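Local coordinates for protein cocosin 1 acidic chain (Cocos nucifera, PDB 5WPW) that serves as a seed storage protein, an 11S globulin whose subunits, each an acidic and a basic chain joined by a disulfide, assemble into hexamers as a nutrient reserve, at residues 273-278 against 366-371; 288-293 against 357-362; 308-313 against 340-345. The protein carries 2 engineered substitutions. One frame throughout, in Å; residues are numbered along the deposited sequence.

Interaction 1. Residues 273-278 against 366-371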
ATOM      1  N   LEU A 273     -18.609  12.810   1.161  1.00 24.62           N
ATOM      2  CA  LEU A 273     -17.543  12.918   0.166  1.00 25.41           C
ATOM      3  C   LEU A 273     -16.240  12.529   0.841  1.00 21.87           C
ATOM      4  O   LEU A 273     -15.824  13.187   1.793  1.00 24.24           O
ATOM      5  CB  LEU A 273     -17.461  14.331  -0.402  1.00 22.44           C
ATOM      6  CG  LEU A 273     -16.422  14.569  -1.497  1.00 24.64           C
ATOM      7  CD1 LEU A 273     -16.570  13.555  -2.592  1.00 27.82           C
ATOM      8  CD2 LEU A 273     -16.627  15.954  -2.068  1.00 32.94           C
ATOM      9  N   ASN A 274     -15.632  11.437   0.388  1.00 23.75           N
ATOM     10  CA  ASN A 274     -14.314  11.034   0.876  1.00 22.21           C
ATOM     11  C   ASN A 274     -13.606  10.302  -0.259  1.00 24.63           C
ATOM     12  O   ASN A 274     -14.100  10.271  -1.395  1.00 21.82           O
ATOM     13  CB  ASN A 274     -14.455  10.181   2.147  1.00 21.95           C
ATOM     14  CG  ASN A 274     -15.283   8.946   1.915  1.00 25.09           C
ATOM     15  OD1 ASN A 274     -15.163   8.288   0.879  1.00 24.81           O
ATOM     16  ND2 ASN A 274     -16.165   8.638   2.862  1.00 25.46           N
ATOM     17  N   SER A 275     -12.458   9.675   0.057  1.00 22.25           N
ATOM     18  CA  SER A 275     -11.634   9.082  -0.992  1.00 23.72           C
ATOM     19  C   SER A 275     -12.289   7.897  -1.683  1.00 23.07           C
ATOM     20  O   SER A 275     -11.747   7.438  -2.690  1.00 24.35           O
ATOM     21  CB  SER A 275     -10.239   8.652  -0.456  1.00 27.23           C
ATOM     22  OG  SER A 275     -10.286   7.747   0.656  1.00 26.85           O
ATOM     23  N   GLU A 276     -13.395   7.355  -1.147  1.00 24.56           N
ATOM     24  CA  GLU A 276     -14.137   6.310  -1.844  1.00 23.74           C
ATOM     25  C   GLU A 276     -15.000   6.868  -2.966  1.00 24.68           C
ATOM     26  O   GLU A 276     -15.520   6.087  -3.769  1.00 25.28           O
ATOM     27  CB  GLU A 276     -15.029   5.520  -0.876  1.00 30.31           C
ATOM     28  CG  GLU A 276     -14.395   5.194   0.436  1.00 31.34           C
ATOM     29  CD  GLU A 276     -13.783   3.811   0.450  1.00 42.02           C
ATOM     30  OE1 GLU A 276     -13.697   3.197  -0.633  1.00 43.76           O
ATOM     31  OE2 GLU A 276     -13.389   3.337   1.552  1.00 42.30           O
ATOM     32  N   LYS A 277     -15.136   8.187  -3.044  1.00 21.52           N
ATOM     33  CA  LYS A 277     -15.746   8.869  -4.180  1.00 21.14           C
ATOM     34  C   LYS A 277     -14.759   9.681  -5.000  1.00 25.15           C
ATOM     35  O   LYS A 277     -14.847   9.682  -6.223  1.00 30.24           O
ATOM     36  CB  LYS A 277     -16.864   9.798  -3.693  1.00 25.48           C
ATOM     37  CG  LYS A 277     -17.999   9.029  -3.045  1.00 29.52           C
ATOM     38  CD  LYS A 277     -19.232   9.879  -2.888  1.00 29.12           C
ATOM     39  CE  LYS A 277     -20.287   9.128  -2.088  1.00 32.70           C
ATOM     40  NZ  LYS A 277     -21.517   9.962  -1.903  1.00 35.38           N
ATOM     41  N   LEU A 278     -13.824  10.370  -4.351  1.00 22.87           N
ATOM     42  CA  LEU A 278     -12.943  11.338  -5.008  1.00 24.91           C
ATOM     43  C   LEU A 278     -11.520  10.992  -4.597  1.00 23.27           C
ATOM     44  O   LEU A 278     -11.108  11.305  -3.469  1.00 23.25           O
ATOM     45  CB  LEU A 278     -13.296  12.761  -4.608  1.00 22.96           C
ATOM     46  CG  LEU A 278     -12.399  13.879  -5.149  1.00 30.31           C
ATOM     47  CD1 LEU A 278     -12.465  13.861  -6.648  1.00 24.86           C
ATOM     48  CD2 LEU A 278     -12.797  15.247  -4.570  1.00 25.58           C
ATOM     49  N   SER A 366     -10.175  14.711   8.077  1.00 23.28           N
ATOM     50  CA  SER A 366      -9.633  13.392   7.825  1.00 25.02           C
ATOM     51  C   SER A 366     -10.209  12.905   6.513  1.00 21.63           C
ATOM     52  O   SER A 366     -11.372  13.173   6.194  1.00 25.66           O
ATOM     53  CB  SER A 366      -9.988  12.409   8.960  1.00 28.22           C
ATOM     54  OG  SER A 366      -9.338  11.158   8.790  1.00 31.23           O
ATOM     55  N   ASP A 367      -9.407  12.165   5.767  1.00 23.39           N
ATOM     56  CA  ASP A 367     -10.032  11.338   4.767  1.00 26.98           C
ATOM     57  C   ASP A 367     -10.881  10.287   5.477  1.00 31.38           C
ATOM     58  O   ASP A 367     -10.566   9.843   6.590  1.00 31.69           O
ATOM     59  CB  ASP A 367      -9.013  10.654   3.867  1.00 24.07           C
ATOM     60  CG  ASP A 367      -9.689   9.823   2.795  1.00 29.75           C
ATOM     61  OD1 ASP A 367     -10.835  10.203   2.399  1.00 29.68           O
ATOM     62  OD2 ASP A 367      -9.107   8.809   2.352  1.00 29.42           O
ATOM     63  N   ARG A 368     -11.971   9.908   4.823  1.00 27.63           N
ATOM     64  CA  ARG A 368     -12.889   8.880   5.310  1.00 30.85           C
ATOM     65  C   ARG A 368     -13.288   9.166   6.754  1.00 29.96           C
ATOM     66  O   ARG A 368     -13.212   8.317   7.647  1.00 21.68           O
ATOM     67  CB  ARG A 368     -12.277   7.489   5.120  1.00 32.30           C
ATOM     68  CG  ARG A 368     -11.929   7.284   3.640  1.00 33.46           C
ATOM     69  CD  ARG A 368     -11.566   5.874   3.263  1.00 38.79           C
ATOM     70  NE  ARG A 368     -10.509   5.343   4.109  1.00 45.30           N
ATOM     71  CZ  ARG A 368      -9.922   4.167   3.906  1.00 55.80           C
ATOM     72  NH1 ARG A 368     -10.286   3.421   2.867  1.00 47.64           N
ATOM     73  NH2 ARG A 368      -8.963   3.747   4.730  1.00 56.50           N
ATOM     74  N   ALA A 369     -13.669  10.416   6.984  1.00 23.58           N
ATOM     75  CA  ALA A 369     -14.202  10.797   8.279  1.00 28.28           C
ATOM     76  C   ALA A 369     -15.441   9.959   8.564  1.00 27.00           C
ATOM     77  O   ALA A 369     -16.256   9.703   7.671  1.00 29.46           O
ATOM     78  CB  ALA A 369     -14.550  12.292   8.282  1.00 25.12           C
ATOM     79  N   MET A 370     -15.560   9.502   9.803  1.00 23.72           N
ATOM     80  CA  MET A 370     -16.635   8.612  10.237  1.00 28.74           C
ATOM     81  C   MET A 370     -17.298   9.178  11.477  1.00 25.85           C
ATOM     82  O   MET A 370     -16.642   9.806  12.314  1.00 27.12           O
ATOM     83  CB  MET A 370     -16.099   7.213  10.566  1.00 25.18           C
ATOM     84  CG  MET A 370     -15.624   6.444   9.355  1.00 30.98           C
ATOM     85  SD  MET A 370     -15.274   4.735   9.757  1.00 35.04           S
ATOM     86  CE  MET A 370     -13.964   4.895  10.990  1.00 29.47           C
ATOM     87  N   VAL A 371     -18.603   8.947  11.606  1.00 26.06           N
ATOM     88  CA  VAL A 371     -19.297   9.284  12.833  1.00 25.81           C
ATOM     89  C   VAL A 371     -19.776   7.995  13.505  1.00 26.48           C
ATOM     90  O   VAL A 371     -19.926   6.930  12.881  1.00 22.37           O
ATOM     91  CB  VAL A 371     -20.498  10.231  12.607  1.00 26.98           C
ATOM     92  CG1 VAL A 371     -20.052  11.541  11.931  1.00 22.43           C
ATOM     93  CG2 VAL A 371     -21.561   9.513  11.807  1.00 25.80           C
TER
HETATM   94  O   HOH W   1     -16.213  10.747   5.232  1.00 26.50           O
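Asp-367 OD1 accepts from both loops of this contact, soundly from Ser-275 N and weakly from its own neighbour Arg-368 N. The bond from Ser-275 N, 2.9 Å to OD1, uses the syn lone pair, the side facing OD2. The carboxylate of Asp-367 reaches the turn at 273-278 because CG is swung away from the backbone N (chi1 -178°). Ser-275 OG bonds to OD2, but this distance is modelled so short that its value is doubtful.

Arg-368 passes Asn-274 with its CG 4.1 Å from Asn-274 CG, the amide and guanidinium planes 88° apart. Farther out, its NH1 makes a long, weak salt bridge to Glu-276 OE2, the carboxylate and guanidinium planes being 27° apart. Asn-274 shapes its own loop, 273-278, as an Asx turn, OD1 taking Glu-276 N at 2.8 Å, while its ND2 reaches Ala-369 O through a water and also bonds Glu-243 O of a second subunit.

The contact joins the loop after strand 268-273 to the loop after strand 357-364 in the C-terminal cupin domain. Helix 281-284 packs on Ser-275 and Asp-367 through Arg-282, and Ser-287 of strand 287-293 touches both Asn-274 and Asp-367.

Interaction 2. Residues 288-293 against 357-362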
ATOM      1  N   ALA A 288     -15.971  15.678   3.153  1.00 22.06           N
ATOM      2  CA  ALA A 288     -17.051  16.657   3.230  1.00 23.92           C
ATOM      3  C   ALA A 288     -18.379  15.928   3.353  1.00 24.70           C
ATOM      4  O   ALA A 288     -18.491  14.729   3.081  1.00 23.60           O
ATOM      5  CB  ALA A 288     -17.063  17.590   1.999  1.00 30.19           C
ATOM      6  N   GLU A 289     -19.398  16.686   3.747  1.00 24.11           N
ATOM      7  CA  GLU A 289     -20.733  16.146   3.956  1.00 28.16           C
ATOM      8  C   GLU A 289     -21.734  17.259   3.662  1.00 28.08           C
ATOM      9  O   GLU A 289     -21.547  18.380   4.125  1.00 27.85           O
ATOM     10  CB  GLU A 289     -20.873  15.645   5.391  1.00 29.06           C
ATOM     11  CG  GLU A 289     -22.195  15.051   5.732  1.00 35.47           C
ATOM     12  CD  GLU A 289     -22.170  14.290   7.046  1.00 34.12           C
ATOM     13  OE1 GLU A 289     -22.180  14.931   8.131  1.00 40.31           O
ATOM     14  OE2 GLU A 289     -22.122  13.052   6.982  1.00 33.78           O
ATOM     15  N   ARG A 290     -22.760  16.959   2.886  1.00 25.52           N
ATOM     16  CA  ARG A 290     -23.881  17.875   2.661  1.00 22.69           C
ATOM     17  C   ARG A 290     -25.094  17.302   3.390  1.00 25.66           C
ATOM     18  O   ARG A 290     -25.485  16.166   3.115  1.00 25.65           O
ATOM     19  CB  ARG A 290     -24.138  18.044   1.165  1.00 28.56           C
ATOM     20  CG  ARG A 290     -25.461  18.725   0.820  1.00 35.23           C
ATOM     21  CD  ARG A 290     -25.535  20.089   1.452  1.00 33.73           C
ATOM     22  NE  ARG A 290     -26.374  21.017   0.691  1.00 31.02           N
ATOM     23  CZ  ARG A 290     -26.594  22.272   1.056  1.00 34.65           C
ATOM     24  NH1 ARG A 290     -26.043  22.739   2.170  1.00 31.64           N
ATOM     25  NH2 ARG A 290     -27.364  23.059   0.314  1.00 37.82           N
ATOM     26  N   VAL A 291     -25.603  18.037   4.382  1.00 27.13           N
ATOM     27  CA  VAL A 291     -26.766  17.647   5.177  1.00 26.35           C
ATOM     28  C   VAL A 291     -27.907  18.596   4.837  1.00 29.89           C
ATOM     29  O   VAL A 291     -27.754  19.816   4.940  1.00 25.20           O
ATOM     30  CB  VAL A 291     -26.468  17.677   6.685  1.00 33.28           C
ATOM     31  CG1 VAL A 291     -27.681  17.267   7.496  1.00 28.71           C
ATOM     32  CG2 VAL A 291     -25.278  16.782   7.014  1.00 29.70           C
ATOM     33  N   VAL A 292     -29.054  18.041   4.455  1.00 30.53           N
ATOM     34  CA  VAL A 292     -30.256  18.841   4.188  1.00 30.32           C
ATOM     35  C   VAL A 292     -31.383  18.223   5.010  1.00 27.69           C
ATOM     36  O   VAL A 292     -31.805  17.100   4.727  1.00 26.49           O
ATOM     37  CB  VAL A 292     -30.627  18.876   2.704  1.00 28.78           C
ATOM     38  CG1 VAL A 292     -32.055  19.474   2.525  1.00 35.80           C
ATOM     39  CG2 VAL A 292     -29.583  19.665   1.894  1.00 31.89           C
ATOM     40  N   LEU A 293     -31.836  18.941   6.039  1.00 30.61           N
ATOM     41  CA  LEU A 293     -32.865  18.486   6.963  1.00 29.70           C
ATOM     42  C   LEU A 293     -34.179  19.175   6.605  1.00 33.94           C
ATOM     43  O   LEU A 293     -34.213  20.401   6.440  1.00 35.09           O
ATOM     44  CB  LEU A 293     -32.488  18.828   8.402  1.00 34.86           C
ATOM     45  CG  LEU A 293     -31.474  17.940   9.123  1.00 36.54           C
ATOM     46  CD1 LEU A 293     -31.196  18.510  10.492  1.00 34.12           C
ATOM     47  CD2 LEU A 293     -32.035  16.540   9.236  1.00 32.14           C
ATOM     48  N   GLY A 357     -36.654  24.112   7.702  1.00 38.54           N
ATOM     49  CA  GLY A 357     -35.558  23.284   7.243  1.00 36.24           C
ATOM     50  C   GLY A 357     -34.246  23.910   7.657  1.00 35.60           C
ATOM     51  O   GLY A 357     -34.189  24.994   8.249  1.00 33.61           O
ATOM     52  N   PHE A 358     -33.160  23.203   7.330  1.00 31.66           N
ATOM     53  CA  PHE A 358     -31.842  23.527   7.859  1.00 30.28           C
ATOM     54  C   PHE A 358     -30.854  22.798   6.961  1.00 33.30           C
ATOM     55  O   PHE A 358     -30.913  21.567   6.895  1.00 35.19           O
ATOM     56  CB  PHE A 358     -31.728  23.049   9.314  1.00 32.25           C
ATOM     57  CG  PHE A 358     -30.454  23.445  10.026  1.00 36.58           C
ATOM     58  CD1 PHE A 358     -29.896  24.696   9.861  1.00 32.45           C
ATOM     59  CD2 PHE A 358     -29.853  22.570  10.926  1.00 37.63           C
ATOM     60  CE1 PHE A 358     -28.757  25.064  10.548  1.00 35.29           C
ATOM     61  CE2 PHE A 358     -28.692  22.927  11.598  1.00 39.22           C
ATOM     62  CZ  PHE A 358     -28.145  24.180  11.405  1.00 35.82           C
ATOM     63  N   GLN A 359     -29.983  23.539   6.259  1.00 26.07           N
ATOM     64  CA  GLN A 359     -29.010  22.957   5.328  1.00 31.17           C
ATOM     65  C   GLN A 359     -27.589  23.351   5.705  1.00 31.49           C
ATOM     66  O   GLN A 359     -27.312  24.515   6.024  1.00 29.81           O
ATOM     67  CB  GLN A 359     -29.251  23.392   3.873  1.00 29.03           C
ATOM     68  CG  GLN A 359     -30.657  23.138   3.361  1.00 35.28           C
ATOM     69  CD  GLN A 359     -31.487  24.413   3.362  1.00 37.31           C
ATOM     70  OE1 GLN A 359     -31.041  25.451   2.883  1.00 35.07           O
ATOM     71  NE2 GLN A 359     -32.690  24.339   3.918  1.00 38.44           N
ATOM     72  N   LEU A 360     -26.670  22.392   5.643  1.00 31.12           N
ATOM     73  CA  LEU A 360     -25.298  22.748   5.946  1.00 28.01           C
ATOM     74  C   LEU A 360     -24.349  21.919   5.090  1.00 30.70           C
ATOM     75  O   LEU A 360     -24.732  20.945   4.430  1.00 27.09           O
ATOM     76  CB  LEU A 360     -24.992  22.568   7.431  1.00 31.03           C
ATOM     77  CG  LEU A 360     -25.387  21.181   7.929  1.00 32.66           C
ATOM     78  CD1 LEU A 360     -24.217  20.181   8.047  1.00 35.27           C
ATOM     79  CD2 LEU A 360     -26.137  21.315   9.242  1.00 36.93           C
ATOM     80  N   VAL A 361     -23.107  22.369   5.074  1.00 25.88           N
ATOM     81  CA  VAL A 361     -21.989  21.618   4.534  1.00 24.88           C
ATOM     82  C   VAL A 361     -20.966  21.518   5.648  1.00 27.42           C
ATOM     83  O   VAL A 361     -20.702  22.503   6.354  1.00 25.17           O
ATOM     84  CB  VAL A 361     -21.401  22.279   3.272  1.00 27.06           C
ATOM     85  CG1 VAL A 361     -21.082  23.744   3.520  1.00 33.52           C
ATOM     86  CG2 VAL A 361     -20.149  21.531   2.817  1.00 31.15           C
ATOM     87  N   SER A 362     -20.440  20.323   5.853  1.00 26.48           N
ATOM     88  CA  SER A 362     -19.401  20.134   6.839  1.00 26.92           C
ATOM     89  C   SER A 362     -18.138  19.717   6.125  1.00 22.68           C
ATOM     90  O   SER A 362     -18.194  18.953   5.169  1.00 24.47           O
ATOM     91  CB  SER A 362     -19.780  19.088   7.887  1.00 32.85           C
ATOM     92  OG  SER A 362     -20.872  19.553   8.660  1.00 34.17           O
TER
HETATM   93  O   HOH W   2     -28.673  25.638   1.412  1.00 31.81           O
HETATM   94  O   HOH W   3     -34.200  21.775   4.298  1.00 31.04           O
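Glu-289, Val-291 and Leu-293 pair with Ser-362, Leu-360 and Phe-358 through backbone bonds, two to each hydrogen-bonded pair of this antiparallel ladder. The strand axes approach to 4.7 Å.

Among the polar side chains, Arg-290 adds a further grip: its NH1 reaches Leu-360 O at 3.2 Å, with the carbonyl oxygen close to the guanidinium plane. NH1 stands above the carbonyl plane, and Val-291 N binds the same oxygen from the opposite face. A bend at chi2 (58°) carries the arginine chain over strand 357-362. The stronger polar partner of NH1 is Thr-314 OG1, on strand 309-314, and one water accepts from Arg-290 NH2 while donating to Gln-359 OE1.

Apolar contacts divide between the sheet faces. Val-291 and Leu-360 run side by side, CB to CD1 at 3.6 Å, and next to them Leu-293 CD1 meets the edge of the Phe-358 ring at CD2, 4.3 Å away. On the other face, Gln-359 CG rests against both methyls of Val-292. Outside the pair, Tyr-64 of strand 61-67, in the N-terminal cupin, touches Arg-290 and Val-361. The pair lies in one antiparallel sheet of the C-terminal cupin jelly roll, half of an 11S globulin bicupin.

Interaction 3. Residues 308-313 against 340-345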
ATOM      1  N   HIS A 308     -12.228  16.430  13.313  1.00 21.51           N
ATOM      2  CA  HIS A 308     -13.047  17.582  13.655  1.00 21.42           C
ATOM      3  C   HIS A 308     -14.007  17.855  12.505  1.00 26.21           C
ATOM      4  O   HIS A 308     -13.733  17.507  11.350  1.00 23.02           O
ATOM      5  CB  HIS A 308     -12.217  18.847  13.899  1.00 23.90           C
ATOM      6  CG  HIS A 308     -11.081  18.681  14.865  1.00 29.28           C
ATOM      7  ND1 HIS A 308     -11.267  18.419  16.205  1.00 28.28           N
ATOM      8  CD2 HIS A 308      -9.743  18.788  14.686  1.00 28.54           C
ATOM      9  CE1 HIS A 308     -10.096  18.346  16.807  1.00 30.45           C
ATOM     10  NE2 HIS A 308      -9.154  18.563  15.908  1.00 30.25           N
ATOM     11  N   SER A 309     -15.123  18.508  12.826  1.00 23.97           N
ATOM     12  CA  SER A 309     -16.132  18.878  11.850  1.00 22.60           C
ATOM     13  C   SER A 309     -16.262  20.398  11.823  1.00 28.86           C
ATOM     14  O   SER A 309     -16.540  21.025  12.856  1.00 32.65           O
ATOM     15  CB  SER A 309     -17.471  18.219  12.186  1.00 30.17           C
ATOM     16  OG  SER A 309     -18.437  18.459  11.180  1.00 27.51           O
ATOM     17  N   ILE A 310     -16.060  20.985  10.644  1.00 24.76           N
ATOM     18  CA  ILE A 310     -16.222  22.419  10.426  1.00 29.01           C
ATOM     19  C   ILE A 310     -17.548  22.593   9.699  1.00 26.61           C
ATOM     20  O   ILE A 310     -17.666  22.323   8.501  1.00 28.36           O
ATOM     21  CB  ILE A 310     -15.055  23.021   9.642  1.00 30.00           C
ATOM     22  CG1 ILE A 310     -13.754  22.827  10.415  1.00 26.22           C
ATOM     23  CG2 ILE A 310     -15.277  24.510   9.422  1.00 28.04           C
ATOM     24  CD1 ILE A 310     -12.964  21.618  10.004  1.00 31.79           C
ATOM     25  N   MET A 311     -18.561  23.038  10.429  1.00 27.83           N
ATOM     26  CA  MET A 311     -19.916  23.072   9.912  1.00 29.47           C
ATOM     27  C   MET A 311     -20.272  24.499   9.518  1.00 31.40           C
ATOM     28  O   MET A 311     -20.097  25.427  10.321  1.00 32.62           O
ATOM     29  CB  MET A 311     -20.895  22.560  10.962  1.00 32.73           C
ATOM     30  CG  MET A 311     -22.299  22.398  10.447  1.00 36.01           C
ATOM     31  SD  MET A 311     -23.425  21.699  11.686  1.00 59.12           S
ATOM     32  CE  MET A 311     -22.263  21.066  12.872  1.00 30.28           C
ATOM     33  N   TYR A 312     -20.805  24.663   8.306  1.00 30.39           N
ATOM     34  CA  TYR A 312     -21.207  25.960   7.765  1.00 29.68           C
ATOM     35  C   TYR A 312     -22.651  25.873   7.305  1.00 32.67           C
ATOM     36  O   TYR A 312     -22.984  25.017   6.481  1.00 31.96           O
ATOM     37  CB  TYR A 312     -20.304  26.366   6.594  1.00 30.12           C
ATOM     38  CG  TYR A 312     -20.684  27.679   5.956  1.00 34.86           C
ATOM     39  CD1 TYR A 312     -20.364  28.879   6.569  1.00 38.24           C
ATOM     40  CD2 TYR A 312     -21.369  27.722   4.745  1.00 35.71           C
ATOM     41  CE1 TYR A 312     -20.704  30.083   5.997  1.00 37.12           C
ATOM     42  CE2 TYR A 312     -21.721  28.935   4.166  1.00 33.23           C
ATOM     43  CZ  TYR A 312     -21.370  30.107   4.799  1.00 36.48           C
ATOM     44  OH  TYR A 312     -21.706  31.320   4.260  1.00 41.75           O
ATOM     45  N   CYS A 313     -23.509  26.763   7.804  1.00 25.96           N
ATOM     46  CA  CYS A 313     -24.928  26.705   7.443  1.00 30.92           C
ATOM     47  C   CYS A 313     -25.177  27.502   6.161  1.00 27.06           C
ATOM     48  O   CYS A 313     -24.847  28.693   6.082  1.00 31.86           O
ATOM     49  CB  CYS A 313     -25.810  27.208   8.582  1.00 33.12           C
ATOM     50  SG  CYS A 313     -27.558  27.322   8.099  1.00 31.81           S
ATOM     51  N   LEU A 340     -20.826  29.612  11.066  1.00 31.56           N
ATOM     52  CA  LEU A 340     -19.897  28.499  11.083  1.00 31.01           C
ATOM     53  C   LEU A 340     -19.763  27.986  12.504  1.00 30.78           C
ATOM     54  O   LEU A 340     -19.753  28.769  13.461  1.00 32.16           O
ATOM     55  CB  LEU A 340     -18.549  28.935  10.537  1.00 31.12           C
ATOM     56  CG  LEU A 340     -17.416  27.924  10.483  1.00 35.39           C
ATOM     57  CD1 LEU A 340     -16.571  28.196   9.254  1.00 31.97           C
ATOM     58  CD2 LEU A 340     -16.589  28.047  11.739  1.00 31.88           C
ATOM     59  N   LEU A 341     -19.636  26.670  12.636  1.00 28.54           N
ATOM     60  CA  LEU A 341     -19.496  26.041  13.942  1.00 26.54           C
ATOM     61  C   LEU A 341     -18.473  24.928  13.812  1.00 26.34           C
ATOM     62  O   LEU A 341     -18.639  24.046  12.967  1.00 27.99           O
ATOM     63  CB  LEU A 341     -20.823  25.452  14.437  1.00 29.28           C
ATOM     64  CG  LEU A 341     -20.831  24.789  15.812  1.00 26.19           C
ATOM     65  CD1 LEU A 341     -20.536  25.842  16.889  1.00 35.01           C
ATOM     66  CD2 LEU A 341     -22.166  24.044  16.105  1.00 31.11           C
ATOM     67  N   ILE A 342     -17.462  24.941  14.668  1.00 29.98           N
ATOM     68  CA  ILE A 342     -16.511  23.833  14.751  1.00 30.05           C
ATOM     69  C   ILE A 342     -16.958  22.856  15.832  1.00 30.91           C
ATOM     70  O   ILE A 342     -17.088  23.221  17.007  1.00 29.76           O
ATOM     71  CB  ILE A 342     -15.097  24.338  15.040  1.00 28.04           C
ATOM     72  CG1 ILE A 342     -14.773  25.578  14.208  1.00 32.03           C
ATOM     73  CG2 ILE A 342     -14.080  23.212  14.806  1.00 35.59           C
ATOM     74  CD1 ILE A 342     -14.512  25.308  12.790  1.00 32.94           C
ATOM     75  N   VAL A 343     -17.135  21.596  15.453  1.00 26.02           N
ATOM     76  CA  VAL A 343     -17.429  20.549  16.419  1.00 28.42           C
ATOM     77  C   VAL A 343     -16.176  19.688  16.557  1.00 28.27           C
ATOM     78  O   VAL A 343     -15.781  18.997  15.605  1.00 25.80           O
ATOM     79  CB  VAL A 343     -18.656  19.734  16.001  1.00 24.41           C
ATOM     80  CG1 VAL A 343     -19.055  18.725  17.089  1.00 26.51           C
ATOM     81  CG2 VAL A 343     -19.850  20.713  15.697  1.00 28.34           C
ATOM     82  N   PRO A 344     -15.522  19.706  17.709  1.00 28.47           N
ATOM     83  CA  PRO A 344     -14.287  18.940  17.873  1.00 29.72           C
ATOM     84  C   PRO A 344     -14.516  17.441  17.820  1.00 26.40           C
ATOM     85  O   PRO A 344     -15.586  16.928  18.151  1.00 26.39           O
ATOM     86  CB  PRO A 344     -13.784  19.375  19.252  1.00 31.86           C
ATOM     87  CG  PRO A 344     -14.453  20.696  19.504  1.00 24.86           C
ATOM     88  CD  PRO A 344     -15.786  20.585  18.856  1.00 29.42           C
ATOM     89  N   GLN A 345     -13.466  16.738  17.399  1.00 26.66           N
ATOM     90  CA  GLN A 345     -13.465  15.288  17.361  1.00 20.43           C
ATOM     91  C   GLN A 345     -13.949  14.745  18.700  1.00 24.01           C
ATOM     92  O   GLN A 345     -13.635  15.302  19.762  1.00 24.45           O
ATOM     93  CB  GLN A 345     -12.038  14.783  17.067  1.00 24.99           C
ATOM     94  CG  GLN A 345     -11.880  13.268  17.161  1.00 26.47           C
ATOM     95  CD  GLN A 345     -10.413  12.819  17.120  1.00 32.66           C
ATOM     96  OE1 GLN A 345     -10.102  11.661  16.785  1.00 33.22           O
ATOM     97  NE2 GLN A 345      -9.521  13.719  17.460  1.00 26.31           N
TER
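His-308 ND1 takes the backbone N-H of Gln-345, with 3.0 Å from N to ND1 and a nearly straight N-H...N angle of 167°. The donor is tilted 26° from the ring plane, and Pro-344 CA comes to the same edge of the imidazole. Beyond this bond the strands pair directly: Ser-309 with Val-343 and Met-311 with Leu-341 each exchange two backbone hydrogen bonds, those from Val-343 N to Ser-309 O and from Leu-341 N to Met-311 O both measuring 2.7 Å.

Side chains fill either face. Ile-342 bends its CD1 toward the fork of Ile-310, 3.5 Å from CG1 and equally far from CG2, while Leu-340 CD1 lies 3.9 Å from that CG2. On the other face, Met-311 CE crosses to Val-343 CG2 at 3.7 Å through a nearly eclipsed, probably strained chi3 (-15°). This is the edge pair of one sheet of the C-terminal cupin jelly roll, strand 340-343 being outermost within the chain.

The next shell differs between the faces. Met-349 of strand 348-354 packs on Met-311 and Val-343, whereas Leu-340 and Ile-342 are covered by helix 32-37 of the N-terminal part, through Phe-34 and Ala-37. His-308 N is held by Thr-365, and the far ring nitrogen NE2 makes a weak hydrogen bond to Gln-148 O of a third subunit, whose Leu-149 packs against His-308 and Pro-344.

All three interactions belong to the C-terminal cupin domain, and along the chain they enclose one another: interaction 3 lies between the segments of interaction 2, which lies between those of interaction 1. Interactions 2 and 3 share one antiparallel sheet, their centres about 12 Å apart, because strands 357-364 and 309-314 are neighbours in it; Val-361 O and Tyr-312 N, 2.9 Å apart, probably bond there. Interaction 1 joins loops following two strands of that sheet, with its centre about 16 Å from each of the others, and meets interaction 2 at Leu-273 and Ala-288. Interactions 1 and 3 face different neighbouring subunits, consistent with a part in hexamer contacts.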